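Local coordinates for protein Endonuclease/exonuclease/phosphatase (Beutenbergia cavernae DSM 12333, PDB 4RUW) that belongs to the endonuclease/exonuclease/phosphatase family, combines a DNase I-like domain with an immunoglobulin-like domain, and holds a bound zinc ion, at residues Ile219-Val224 / Asp261-Thr266; Leu253-Ile258 / Tyr297-Pro302. One frame throughout, in Å; residues are numbered along the deposited sequence.

Contact 1: residues Ile219-Val224 / Asp261-Thr266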
# COMPACT_ATOMS: atom_id res chain seq x y z
N ILE A 219 4.35 11.81 -7.46
CA ILE A 219 5.80 11.77 -7.29
C ILE A 219 6.24 10.38 -6.80
O ILE A 219 7.19 9.80 -7.31
CB ILE A 219 6.28 12.86 -6.34
CG1 ILE A 219 6.07 14.23 -6.99
CG2 ILE A 219 7.74 12.68 -5.97
CD1 ILE A 219 6.08 15.37 -6.03
N VAL A 220 5.52 9.84 -5.82
CA VAL A 220 5.83 8.51 -5.32
C VAL A 220 5.80 7.48 -6.46
O VAL A 220 6.75 6.71 -6.65
CB VAL A 220 4.86 8.10 -4.22
CG1 VAL A 220 4.99 6.63 -3.89
CG2 VAL A 220 5.09 8.96 -2.99
N LEU A 221 4.73 7.49 -7.25
CA LEU A 221 4.58 6.50 -8.30
C LEU A 221 5.66 6.63 -9.37
O LEU A 221 6.12 5.64 -9.93
CB LEU A 221 3.19 6.57 -8.92
CG LEU A 221 2.04 6.14 -8.00
CD1 LEU A 221 0.70 6.37 -8.69
CD2 LEU A 221 2.20 4.68 -7.59
N ASP A 222 6.06 7.86 -9.65
CA ASP A 222 7.08 8.08 -10.66
C ASP A 222 8.45 7.57 -10.20
O ASP A 222 9.37 7.44 -11.01
CB ASP A 222 7.11 9.55 -11.09
CG ASP A 222 5.88 9.94 -11.92
OD1 ASP A 222 5.10 9.04 -12.31
OD2 ASP A 222 5.68 11.14 -12.20
N HIS A 223 8.58 7.28 -8.91
CA HIS A 223 9.80 6.70 -8.35
C HIS A 223 9.77 5.18 -8.22
O HIS A 223 10.76 4.58 -7.80
CB HIS A 223 10.14 7.34 -7.00
CG HIS A 223 10.73 8.70 -7.12
ND1 HIS A 223 9.97 9.83 -7.35
CD2 HIS A 223 12.02 9.12 -7.05
CE1 HIS A 223 10.77 10.88 -7.43
NE2 HIS A 223 12.01 10.48 -7.25
N VAL A 224 8.65 4.56 -8.58
CA VAL A 224 8.56 3.10 -8.55
C VAL A 224 8.84 2.53 -9.94
O VAL A 224 8.25 2.96 -10.93
CB VAL A 224 7.17 2.62 -8.11
CG1 VAL A 224 7.14 1.10 -8.07
CG2 VAL A 224 6.83 3.16 -6.75
N ASP A 261 0.20 1.80 -12.88
CA ASP A 261 1.64 1.67 -12.72
C ASP A 261 2.10 0.26 -12.34
O ASP A 261 3.24 0.07 -11.91
CB ASP A 261 2.15 2.71 -11.74
CG ASP A 261 2.44 4.03 -12.41
OD1 ASP A 261 2.11 4.17 -13.61
OD2 ASP A 261 2.99 4.93 -11.75
N HIS A 262 1.20 -0.70 -12.51
CA HIS A 262 1.51 -2.13 -12.38
C HIS A 262 1.70 -2.55 -10.93
O HIS A 262 2.37 -3.54 -10.67
CB HIS A 262 2.74 -2.54 -13.20
CG HIS A 262 2.74 -1.98 -14.58
ND1 HIS A 262 1.89 -2.43 -15.57
CD2 HIS A 262 3.48 -0.99 -15.14
CE1 HIS A 262 2.11 -1.76 -16.68
NE2 HIS A 262 3.07 -0.87 -16.45
N LEU A 263 1.12 -1.81 -10.00
CA LEU A 263 1.22 -2.17 -8.60
C LEU A 263 -0.07 -2.84 -8.15
O LEU A 263 -1.15 -2.38 -8.48
CB LEU A 263 1.49 -0.92 -7.74
CG LEU A 263 2.89 -0.34 -7.90
CD1 LEU A 263 3.00 1.03 -7.27
CD2 LEU A 263 3.89 -1.28 -7.22
N ALA A 264 0.07 -3.92 -7.38
CA ALA A 264 -1.08 -4.67 -6.86
C ALA A 264 -1.21 -4.40 -5.37
O ALA A 264 -0.22 -4.43 -4.64
CB ALA A 264 -0.89 -6.16 -7.11
N ASP A 265 -2.44 -4.13 -4.94
CA ASP A 265 -2.78 -3.95 -3.54
C ASP A 265 -2.78 -5.34 -2.93
O ASP A 265 -3.71 -6.12 -3.15
CB ASP A 265 -4.16 -3.29 -3.48
CG ASP A 265 -4.68 -3.06 -2.07
OD1 ASP A 265 -4.17 -3.63 -1.08
OD2 ASP A 265 -5.66 -2.28 -1.97
N THR A 266 -1.73 -5.67 -2.19
CA THR A 266 -1.52 -7.07 -1.83
C THR A 266 -2.62 -7.61 -0.91
O THR A 266 -3.09 -8.72 -1.11
CB THR A 266 -0.12 -7.34 -1.24
OG1 THR A 266 0.06 -6.61 -0.03
CG2 THR A 266 0.97 -6.96 -2.26

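Contact 2: residues Leu253-Ile258 / Tyr297-Pro302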
# COMPACT_ATOMS: atom_id res chain seq x y z
N LEU A 253 -9.71 7.88 -8.35
CA LEU A 253 -8.72 8.38 -9.28
C LEU A 253 -7.31 7.95 -8.87
O LEU A 253 -6.56 7.38 -9.67
CB LEU A 253 -8.82 9.90 -9.36
CG LEU A 253 -7.84 10.60 -10.30
CD1 LEU A 253 -8.06 10.17 -11.75
CD2 LEU A 253 -7.96 12.11 -10.15
N MSE A 254 -6.94 8.17 -7.62
CA MSE A 254 -5.61 7.81 -7.16
C MSE A 254 -5.35 6.31 -7.28
O MSE A 254 -4.26 5.89 -7.67
CB MSE A 254 -5.38 8.32 -5.74
CG MSE A 254 -5.09 9.83 -5.69
SE MSE A 254 -4.56 10.51 -3.94
CE MSE A 254 -6.34 10.97 -3.26
N GLN A 255 -6.35 5.50 -6.92
CA GLN A 255 -6.17 4.06 -7.04
C GLN A 255 -5.99 3.62 -8.50
O GLN A 255 -5.23 2.69 -8.78
CB GLN A 255 -7.31 3.30 -6.36
CG GLN A 255 -7.39 3.57 -4.86
CD GLN A 255 -6.38 2.77 -4.04
OE1 GLN A 255 -5.84 1.76 -4.50
NE2 GLN A 255 -6.16 3.21 -2.80
N SER A 256 -6.65 4.30 -9.43
CA SER A 256 -6.47 3.98 -10.84
C SER A 256 -5.02 4.25 -11.26
O SER A 256 -4.46 3.48 -12.03
CB SER A 256 -7.47 4.72 -11.74
OG SER A 256 -7.13 6.09 -11.94
N TRP A 257 -4.42 5.31 -10.75
CA TRP A 257 -3.02 5.62 -11.07
C TRP A 257 -2.09 4.53 -10.56
O TRP A 257 -1.14 4.13 -11.24
CB TRP A 257 -2.59 6.93 -10.44
CG TRP A 257 -3.28 8.15 -10.91
CD1 TRP A 257 -4.09 8.29 -11.99
CD2 TRP A 257 -3.23 9.44 -10.28
NE1 TRP A 257 -4.54 9.59 -12.08
CE2 TRP A 257 -4.02 10.31 -11.04
CE3 TRP A 257 -2.57 9.93 -9.15
CZ2 TRP A 257 -4.18 11.65 -10.71
CZ3 TRP A 257 -2.72 11.27 -8.83
CH2 TRP A 257 -3.53 12.11 -9.60
N ILE A 258 -2.35 4.05 -9.36
CA ILE A 258 -1.50 3.01 -8.77
C ILE A 258 -1.60 1.73 -9.60
O ILE A 258 -0.59 1.10 -9.93
CB ILE A 258 -1.88 2.74 -7.30
CG1 ILE A 258 -1.71 4.00 -6.45
CG2 ILE A 258 -1.03 1.62 -6.74
CD1 ILE A 258 -2.31 3.90 -5.05
N TYR A 297 -1.11 0.35 3.45
CA TYR A 297 -1.07 -0.57 2.33
C TYR A 297 0.31 -1.17 2.13
O TYR A 297 1.34 -0.56 2.46
CB TYR A 297 -1.41 0.16 1.03
CG TYR A 297 -2.80 0.74 0.92
CD1 TYR A 297 -3.81 0.05 0.28
CD2 TYR A 297 -3.08 2.01 1.41
CE1 TYR A 297 -5.07 0.58 0.14
CE2 TYR A 297 -4.34 2.55 1.28
CZ TYR A 297 -5.33 1.83 0.64
OH TYR A 297 -6.59 2.36 0.48
N VAL A 298 0.34 -2.35 1.51
CA VAL A 298 1.54 -2.89 0.88
C VAL A 298 1.19 -3.17 -0.57
O VAL A 298 0.35 -4.03 -0.86
CB VAL A 298 2.04 -4.18 1.58
CG1 VAL A 298 3.25 -4.73 0.85
CG2 VAL A 298 2.35 -3.89 3.04
N PHE A 299 1.82 -2.43 -1.48
CA PHE A 299 1.69 -2.65 -2.91
C PHE A 299 2.93 -3.37 -3.42
O PHE A 299 4.03 -3.11 -2.94
CB PHE A 299 1.53 -1.31 -3.65
CG PHE A 299 0.16 -0.71 -3.52
CD1 PHE A 299 -0.85 -1.06 -4.41
CD2 PHE A 299 -0.12 0.22 -2.53
CE1 PHE A 299 -2.12 -0.52 -4.31
CE2 PHE A 299 -1.40 0.77 -2.43
CZ PHE A 299 -2.39 0.39 -3.32
N ALA A 300 2.75 -4.26 -4.39
CA ALA A 300 3.87 -5.03 -4.93
C ALA A 300 3.86 -4.99 -6.45
O ALA A 300 2.80 -4.88 -7.07
CB ALA A 300 3.85 -6.47 -4.43
N THR A 301 5.04 -5.08 -7.05
CA THR A 301 5.19 -5.12 -8.49
C THR A 301 4.85 -6.51 -9.05
O THR A 301 4.69 -7.46 -8.27
CB THR A 301 6.61 -4.70 -8.89
OG1 THR A 301 7.55 -5.60 -8.30
CG2 THR A 301 6.90 -3.26 -8.42
N PRO A 302 4.71 -6.64 -10.38
CA PRO A 302 4.13 -7.87 -10.92
C PRO A 302 4.92 -9.15 -10.66
O PRO A 302 4.31 -10.23 -10.69
CB PRO A 302 4.04 -7.59 -12.43
CG PRO A 302 3.84 -6.10 -12.48
CD PRO A 302 4.75 -5.58 -11.41

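Contact 1: residues Ile219-Val224 / Asp261-Thr266
In both Leu221 and Leu263 the CG lies anti to the carbonyl carbon (chi1 -68° and -71°), and the two branched ends meet where two helices of a DNase I-like alpha/beta sandwich finish. Leu221 sits in the last turn of helix 207-222, the crossover helix between parallel strands 192-200 and 230-233. Leu263 follows helix 251-260, just before the short edge strand 264-265. Their side chains cross obliquely, and the contact is made by one methyl of each, Leu221 CD2 against Leu263 CD1 at 3.8 Å.

Leu263 uses both arms of its fork. While CD1 turns to the helix, CD2 meets Val224 tip to tip, 4.1 Å from Val224 CG1. Val224 has already left the helix, and its CG1 points anti to its own N. Leu263 is thus shared between the final helical turn and the loop after it. The apolar cluster extends beyond these three residues, because Leu221 also touches Trp257 and Ile258 of helix 251-260, and Leu263 packs on Ile258 and Phe299.

Next to the apolar group lies a carboxylate, on the partly exposed Asp261. This residue, the first after helix 251-260 to depart from helical backbone angles, lays OD2 3.3 Å from Leu221 CB. This is van der Waals contact between an oxygen and a methylene, and segment 219-224 as a whole covers about as much of Asp261 as of Leu263.

The backbone of the first segment turns out of its helix with Val224 N bonded to Leu221 O at 3.1 Å. The side chain of His223 reaches back one turn, ND1 donating to Ile219 O over 2.8 Å, nearly straight at 170°, with the acceptor in the imidazole plane but the nitrogen lying above the carbonyl plane.

Contact 2: residues Leu253-Ile258 / Tyr297-Pro302
Phe299, Ile258 and Gln255 carry this contact, which illustrates how a helix is seated on a sheet in the DNase I-like sandwich. Helix 251-260 lies over strand 296-300, their local axes 12.2 Å apart and inclined by 35°, and the ring of Phe299 lies between them.

Ile258 supplies the covering group. Its CG2, set anti to the backbone N, comes down over one face of the ring in a CH-pi contact, 3.8 Å from the centroid of Phe299. The methyl is displaced toward the rim, so it comes as near as 3.4 Å to Phe299 CE1. The other branch of the isoleucine reaches further round, bringing CD1 to 3.9 Å from Phe299 CZ. The two side chains cross at about a right angle.

Gln255, one turn earlier, starts off to one side of the strand, but a bend at chi2 (-79°) swings its amide toward it. OE1 then stands at the ring edge, near the ring plane and 3.9 Å from Phe299 CZ. The amide nitrogen lies toward the hydroxyl end of Tyr297, obliquely to its ring. Both groups also have partners in the loop before helix 251-260: Tyr297 OH is hydrogen-bonded to Ile238 O, its strongest polar partner, and Gln255 NE2 makes a weak hydrogen bond to Trp239 O. Between the two side chains, Gln255 NE2 and Tyr297 OH are 3.4 Å apart.

From the N terminus, helix 207-222 ends within segment 219-224, and the chain then passes through strand 230-233 to helix 251-260. Contact 1 closes the 36-residue excursion when the chain returns at 261-266. Contact 2 opens inside that excursion, at 253-258, and closes a loop of 38 residues only at 297-302, so the two contacts cross rather than nest. They meet at the edge of one sheet, where strands 264-265 and 296-300 are antiparallel neighbours joined by Ala264 N to Ala300 O at 2.9 Å. Two successive helices, the edge strand and its neighbour are thereby tied together, with Thr266 OG1 hydrogen-bonded to Val298 O at 2.7 Å.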